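Local coordinates for uncharacterized conserved protein YiiM (Geobacillus stearothermophilus, PDB 5YHH) that probably acts as a molybdenum cofactor-binding MOSC-domain enzyme in resistance to the base analogue hydroxylaminopurine, at residues G173-A178 against M194-S199; A178-I183 against A205-T210. All blocks are in the same frame, centred on the assembly; numbering follows the deposited sequence.

Overall arrangement
Both contacts lie within the YiiM-like three-helix domain and share helix 177-185. Contact 1 sets the residues leading into that helix against helix 191-199. Contact 2 sets the helix itself against helix 205-213. Their centres are about 7 Å apart. All three touching residues of contact 2 are buried, and its tryptophan also reaches strand 114-121 of the large sheet. Contact 1 lies farther from the chain centre and has one exposed partner, Gln-196. Neither contact has a hydrogen bond between its segments. A leucine fork meets an amide and an isoleucine in contact 1; an indole meets an isoleucine and an amide in contact 2. Ala-198 O and Arg-208 NH2 join the two contacts by a probable hydrogen bond.

Contact 1. Residues G173-A178 against M194-S199; sequences GALSIA and MKQIAS
Leu-175 carries this contact, reaching out to Gln-196 and Ile-197. Its CB points toward the helix of 194-199. CG lies anti to the carbonyl carbon (chi1 -50°), which directs the fork of methyls at that helix. CD1 meets Ile-197, coming within 4.1 Å of Ile-197 CG1. CD2 sits over the flat side of the Gln-196 amide. It lies 3.9 Å from Gln-196 NE2 and 4.1 Å from Gln-196 OE1, so it favours neither end of the amide. Gln-196 has CG anti to its backbone N (chi1 170°) and an extended chain beyond, which carries the amide to this methyl. The contact belongs to the three-helix domain of YiiM-like proteins, where it ties the approach to helix 177-185 to the flank of helix 191-199. Next along the chain, Ser-176 is the N-cap of helix 177-185, and its OG bonds to the backbone N of Tyr-179. The Tyr-179 side chain also touches both Gln-196 and Ile-197. Leu-175 is joined by a backbone hydrogen bond to Leu-105. On helix 191-199, Ser-199 OG donates back to Lys-195 O at 2.7 Å, with the hydroxyl above the carbonyl plane.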
loop_
_atom_site.group_PDB
_atom_site.type_symbol
_atom_site.label_atom_id
_atom_site.label_comp_id
_atom_site.label_asym_id
_atom_site.label_seq_id
_atom_site.Cartn_x
_atom_site.Cartn_y
_atom_site.Cartn_z
ATOM N N GLY A 173 -16.675 8.341 4.653
ATOM C CA GLY A 173 -17.322 7.475 3.670
ATOM C C GLY A 173 -16.995 5.989 3.830
ATOM O O GLY A 173 -17.674 5.151 3.246
ATOM N N ALA A 174 -15.971 5.660 4.622
ATOM C CA ALA A 174 -15.595 4.279 4.864
ATOM C C ALA A 174 -15.524 3.543 3.531
ATOM O O ALA A 174 -16.249 2.589 3.323
ATOM C CB ALA A 174 -16.617 3.620 5.804
ATOM N N LEU A 175 -14.720 4.056 2.603
ATOM C CA LEU A 175 -14.500 3.419 1.301
ATOM C C LEU A 175 -13.264 2.511 1.367
ATOM O O LEU A 175 -12.145 2.991 1.520
ATOM C CB LEU A 175 -14.256 4.458 0.221
ATOM C CG LEU A 175 -15.262 5.612 0.124
ATOM C CD1 LEU A 175 -14.812 6.591 -0.956
ATOM C CD2 LEU A 175 -16.671 5.144 -0.136
ATOM N N SER A 176 -13.461 1.207 1.251
ATOM C CA SER A 176 -12.371 0.269 1.517
ATOM C C SER A 176 -11.406 0.267 0.357
ATOM O O SER A 176 -11.782 0.616 -0.742
ATOM C CB SER A 176 -12.894 -1.136 1.788
ATOM O OG SER A 176 -13.558 -1.663 0.675
ATOM N N ILE A 177 -10.160 -0.107 0.600
ATOM C CA ILE A 177 -9.224 -0.299 -0.515
ATOM C C ILE A 177 -9.767 -1.393 -1.465
ATOM O O ILE A 177 -9.611 -1.287 -2.676
ATOM C CB ILE A 177 -7.807 -0.663 -0.002
ATOM C CG1 ILE A 177 -7.211 0.521 0.779
ATOM C CG2 ILE A 177 -6.891 -1.166 -1.147
ATOM C CD1 ILE A 177 -6.936 1.748 -0.061
ATOM N N ALA A 178 -10.424 -2.431 -0.930
ATOM C CA ALA A 178 -11.002 -3.463 -1.798
ATOM C C ALA A 178 -12.040 -2.888 -2.739
ATOM O O ALA A 178 -12.045 -3.221 -3.917
ATOM C CB ALA A 178 -11.613 -4.648 -0.992
ATOM N N MET A 194 -17.117 6.431 -9.305
ATOM C CA MET A 194 -15.867 7.141 -9.568
ATOM C C MET A 194 -15.890 8.581 -9.040
ATOM O O MET A 194 -14.942 8.998 -8.364
ATOM C CB MET A 194 -15.505 7.099 -11.059
ATOM C CG MET A 194 -15.092 5.696 -11.549
ATOM S SD MET A 194 -14.489 5.687 -13.259
ATOM C CE MET A 194 -15.969 6.178 -14.144
ATOM N N LYS A 195 -16.963 9.324 -9.316
ATOM C CA LYS A 195 -17.086 10.703 -8.827
ATOM C C LYS A 195 -16.917 10.740 -7.303
ATOM O O LYS A 195 -16.207 11.589 -6.769
ATOM C CB LYS A 195 -18.427 11.342 -9.228
ATOM C CG LYS A 195 -18.447 12.878 -9.079
ATOM C CD LYS A 195 -19.715 13.520 -9.674
ATOM C CE LYS A 195 -19.388 14.806 -10.447
ATOM N NZ LYS A 195 -20.577 15.654 -10.794
ATOM N N GLN A 196 -17.557 9.801 -6.615
ATOM C CA GLN A 196 -17.491 9.726 -5.156
ATOM C C GLN A 196 -16.068 9.485 -4.623
ATOM O O GLN A 196 -15.617 10.153 -3.688
ATOM C CB GLN A 196 -18.402 8.608 -4.675
ATOM C CG GLN A 196 -18.233 8.272 -3.212
ATOM C CD GLN A 196 -18.913 6.980 -2.852
ATOM O OE1 GLN A 196 -19.799 6.970 -2.004
ATOM N NE2 GLN A 196 -18.505 5.875 -3.498
ATOM N N ILE A 197 -15.366 8.529 -5.216
ATOM C CA ILE A 197 -13.995 8.242 -4.810
ATOM C C ILE A 197 -13.072 9.416 -5.167
ATOM O O ILE A 197 -12.244 9.825 -4.361
ATOM C CB ILE A 197 -13.472 6.928 -5.437
ATOM C CG1 ILE A 197 -14.293 5.720 -4.925
ATOM C CG2 ILE A 197 -12.020 6.767 -5.113
ATOM C CD1 ILE A 197 -14.167 4.423 -5.776
ATOM N N ALA A 198 -13.222 9.947 -6.377
ATOM C CA ALA A 198 -12.463 11.114 -6.807
ATOM C C ALA A 198 -12.691 12.338 -5.902
ATOM O O ALA A 198 -11.821 13.199 -5.803
ATOM C CB ALA A 198 -12.805 11.465 -8.246
ATOM N N SER A 199 -13.864 12.398 -5.269
ATOM C CA SER A 199 -14.245 13.494 -4.382
ATOM C C SER A 199 -13.602 13.419 -3.015
ATOM O O SER A 199 -13.574 14.431 -2.292
ATOM C CB SER A 199 -15.755 13.512 -4.190
ATOM O OG SER A 199 -16.367 13.943 -5.386
#

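Contact 2. Residues A178-I183 against A205-T210; sequences AYINHI and ASWRET
Ser-206 O, next to the Trp-207 that meets Ile-180 and Asn-181, accepts two bonds from Thr-210. Thr-210 N gives the usual helical bond to Ser-206 O, at 3.0 Å. Thr-210 OG1 donates to the same Ser-206 O at 3.2 Å, from the opposite face of the carbonyl plane. The contact between the helices is made by the indole of Trp-207. The CB of Trp-207 points toward helix 177-185, and the six-membered ring reaches across. Ile-180 CG2 is 3.8 Å from Trp-207 CZ3 and 4.1 Å from Trp-207 CE3, an oblique approach. With CG1 anti to the carbonyl carbon (chi1 -65°), the CG2 methyl of Ile-180 is the branch turned to the indole. Asn-181 OD1 lies 3.9 Å from Trp-207 CH2, with the amide and ring planes 49° apart. This pairs the first and third helices of the three-helix domain. Tyr-184 stacks with Trp-207, and Pro-121 of strand 114-121 touches Trp-207, Ile-180 and Asn-181. Asn-181 ND2 is hydrogen-bonded to Ser-147 OG. The ND2 end of the amide is thus held from outside the pair of helices, while Trp-207 meets helix 177-185, Asn-181 OD1 included, through van der Waals packing rather than hydrogen bonds.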
loop_
_atom_site.group_PDB
_atom_site.type_symbol
_atom_site.label_atom_id
_atom_site.label_comp_id
_atom_site.label_asym_id
_atom_site.label_seq_id
_atom_site.Cartn_x
_atom_site.Cartn_y
_atom_site.Cartn_z
ATOM N N ALA A 178 -10.424 -2.431 -0.930
ATOM C CA ALA A 178 -11.002 -3.463 -1.798
ATOM C C ALA A 178 -12.040 -2.888 -2.739
ATOM O O ALA A 178 -12.045 -3.221 -3.917
ATOM C CB ALA A 178 -11.613 -4.648 -0.992
ATOM N N TYR A 179 -12.926 -2.049 -2.194
ATOM C CA TYR A 179 -13.959 -1.369 -2.985
ATOM C C TYR A 179 -13.328 -0.504 -4.061
ATOM O O TYR A 179 -13.758 -0.545 -5.199
ATOM C CB TYR A 179 -14.867 -0.509 -2.082
ATOM C CG TYR A 179 -15.863 0.349 -2.824
ATOM C CD1 TYR A 179 -17.024 -0.200 -3.365
ATOM C CD2 TYR A 179 -15.641 1.723 -2.984
ATOM C CE1 TYR A 179 -17.935 0.593 -4.048
ATOM C CE2 TYR A 179 -16.543 2.521 -3.672
ATOM C CZ TYR A 179 -17.688 1.956 -4.191
ATOM O OH TYR A 179 -18.564 2.757 -4.866
ATOM N N ILE A 180 -12.315 0.287 -3.692
ATOM C CA ILE A 180 -11.694 1.208 -4.642
ATOM C C ILE A 180 -10.983 0.433 -5.768
ATOM O O ILE A 180 -11.129 0.775 -6.931
ATOM C CB ILE A 180 -10.760 2.218 -3.959
ATOM C CG1 ILE A 180 -11.571 3.158 -3.033
ATOM C CG2 ILE A 180 -10.065 3.025 -5.011
ATOM C CD1 ILE A 180 -10.764 3.952 -1.990
ATOM N N ASN A 181 -10.275 -0.645 -5.446
ATOM C CA ASN A 181 -9.673 -1.477 -6.486
ATOM C C ASN A 181 -10.749 -2.054 -7.410
ATOM O O ASN A 181 -10.562 -2.170 -8.621
ATOM C CB ASN A 181 -8.899 -2.654 -5.877
ATOM C CG ASN A 181 -7.457 -2.313 -5.535
ATOM O OD1 ASN A 181 -6.856 -1.431 -6.133
ATOM N ND2 ASN A 181 -6.892 -3.057 -4.619
ATOM N N HIS A 182 -11.863 -2.468 -6.816
ATOM C CA HIS A 182 -12.916 -3.083 -7.576
ATOM C C HIS A 182 -13.482 -2.111 -8.622
ATOM O O HIS A 182 -13.661 -2.508 -9.771
ATOM C CB HIS A 182 -14.005 -3.650 -6.667
ATOM C CG HIS A 182 -15.150 -4.214 -7.430
ATOM N ND1 HIS A 182 -15.107 -5.467 -7.997
ATOM C CD2 HIS A 182 -16.338 -3.671 -7.786
ATOM C CE1 HIS A 182 -16.240 -5.688 -8.643
ATOM N NE2 HIS A 182 -17.003 -4.612 -8.529
ATOM N N ILE A 183 -13.748 -0.862 -8.224
ATOM C CA ILE A 183 -14.231 0.185 -9.142
ATOM C C ILE A 183 -13.215 0.459 -10.244
ATOM O O ILE A 183 -13.550 0.515 -11.408
ATOM C CB ILE A 183 -14.521 1.537 -8.410
ATOM C CG1 ILE A 183 -15.568 1.362 -7.300
ATOM C CG2 ILE A 183 -15.018 2.612 -9.403
ATOM C CD1 ILE A 183 -16.881 0.800 -7.776
ATOM N N ALA A 205 -3.403 12.377 -5.598
ATOM C CA ALA A 205 -3.671 13.197 -6.786
ATOM C C ALA A 205 -3.760 12.357 -8.061
ATOM O O ALA A 205 -4.648 12.562 -8.871
ATOM C CB ALA A 205 -2.607 14.280 -6.945
ATOM N N SER A 206 -2.855 11.401 -8.233
ATOM C CA SER A 206 -2.823 10.618 -9.475
ATOM C C SER A 206 -4.091 9.758 -9.675
ATOM O O SER A 206 -4.639 9.722 -10.770
ATOM C CB SER A 206 -1.552 9.755 -9.539
ATOM O OG SER A 206 -1.574 8.680 -8.605
ATOM N N TRP A 207 -4.572 9.098 -8.617
ATOM C CA TRP A 207 -5.823 8.325 -8.703
ATOM C C TRP A 207 -7.016 9.229 -8.995
ATOM O O TRP A 207 -7.901 8.846 -9.778
ATOM C CB TRP A 207 -6.081 7.486 -7.434
ATOM C CG TRP A 207 -5.291 6.249 -7.474
ATOM C CD1 TRP A 207 -3.938 6.167 -7.542
ATOM C CD2 TRP A 207 -5.781 4.903 -7.513
ATOM N NE1 TRP A 207 -3.541 4.863 -7.606
ATOM C CE2 TRP A 207 -4.652 4.057 -7.596
ATOM C CE3 TRP A 207 -7.048 4.330 -7.463
ATOM C CZ2 TRP A 207 -4.759 2.663 -7.635
ATOM C CZ3 TRP A 207 -7.156 2.933 -7.507
ATOM C CH2 TRP A 207 -6.019 2.119 -7.610
ATOM N N ARG A 208 -7.036 10.408 -8.366
ATOM C CA ARG A 208 -8.074 11.423 -8.636
ATOM C C ARG A 208 -8.081 11.764 -10.127
ATOM O O ARG A 208 -9.128 11.739 -10.772
ATOM C CB ARG A 208 -7.862 12.684 -7.772
ATOM C CG ARG A 208 -8.242 14.050 -8.407
ATOM C CD ARG A 208 -8.232 15.183 -7.350
ATOM N NE ARG A 208 -9.114 14.763 -6.261
ATOM C CZ ARG A 208 -8.734 14.311 -5.061
ATOM N NH1 ARG A 208 -7.450 14.257 -4.700
ATOM N NH2 ARG A 208 -9.665 13.916 -4.200
ATOM N N GLU A 209 -6.900 12.053 -10.661
ATOM C CA GLU A 209 -6.760 12.443 -12.068
ATOM C C GLU A 209 -7.304 11.350 -12.988
ATOM O O GLU A 209 -8.112 11.619 -13.873
ATOM C CB GLU A 209 -5.295 12.764 -12.404
ATOM C CG GLU A 209 -4.806 14.053 -11.741
ATOM C CD GLU A 209 -3.350 14.382 -12.040
ATOM O OE1 GLU A 209 -2.809 13.895 -13.074
ATOM O OE2 GLU A 209 -2.763 15.158 -11.245
ATOM N N THR A 210 -6.887 10.112 -12.736
ATOM C CA THR A 210 -7.337 8.970 -13.522
ATOM C C THR A 210 -8.863 8.819 -13.527
ATOM O O THR A 210 -9.453 8.539 -14.575
ATOM C CB THR A 210 -6.659 7.680 -13.031
ATOM O OG1 THR A 210 -5.246 7.819 -13.210
ATOM C CG2 THR A 210 -7.156 6.461 -13.802
#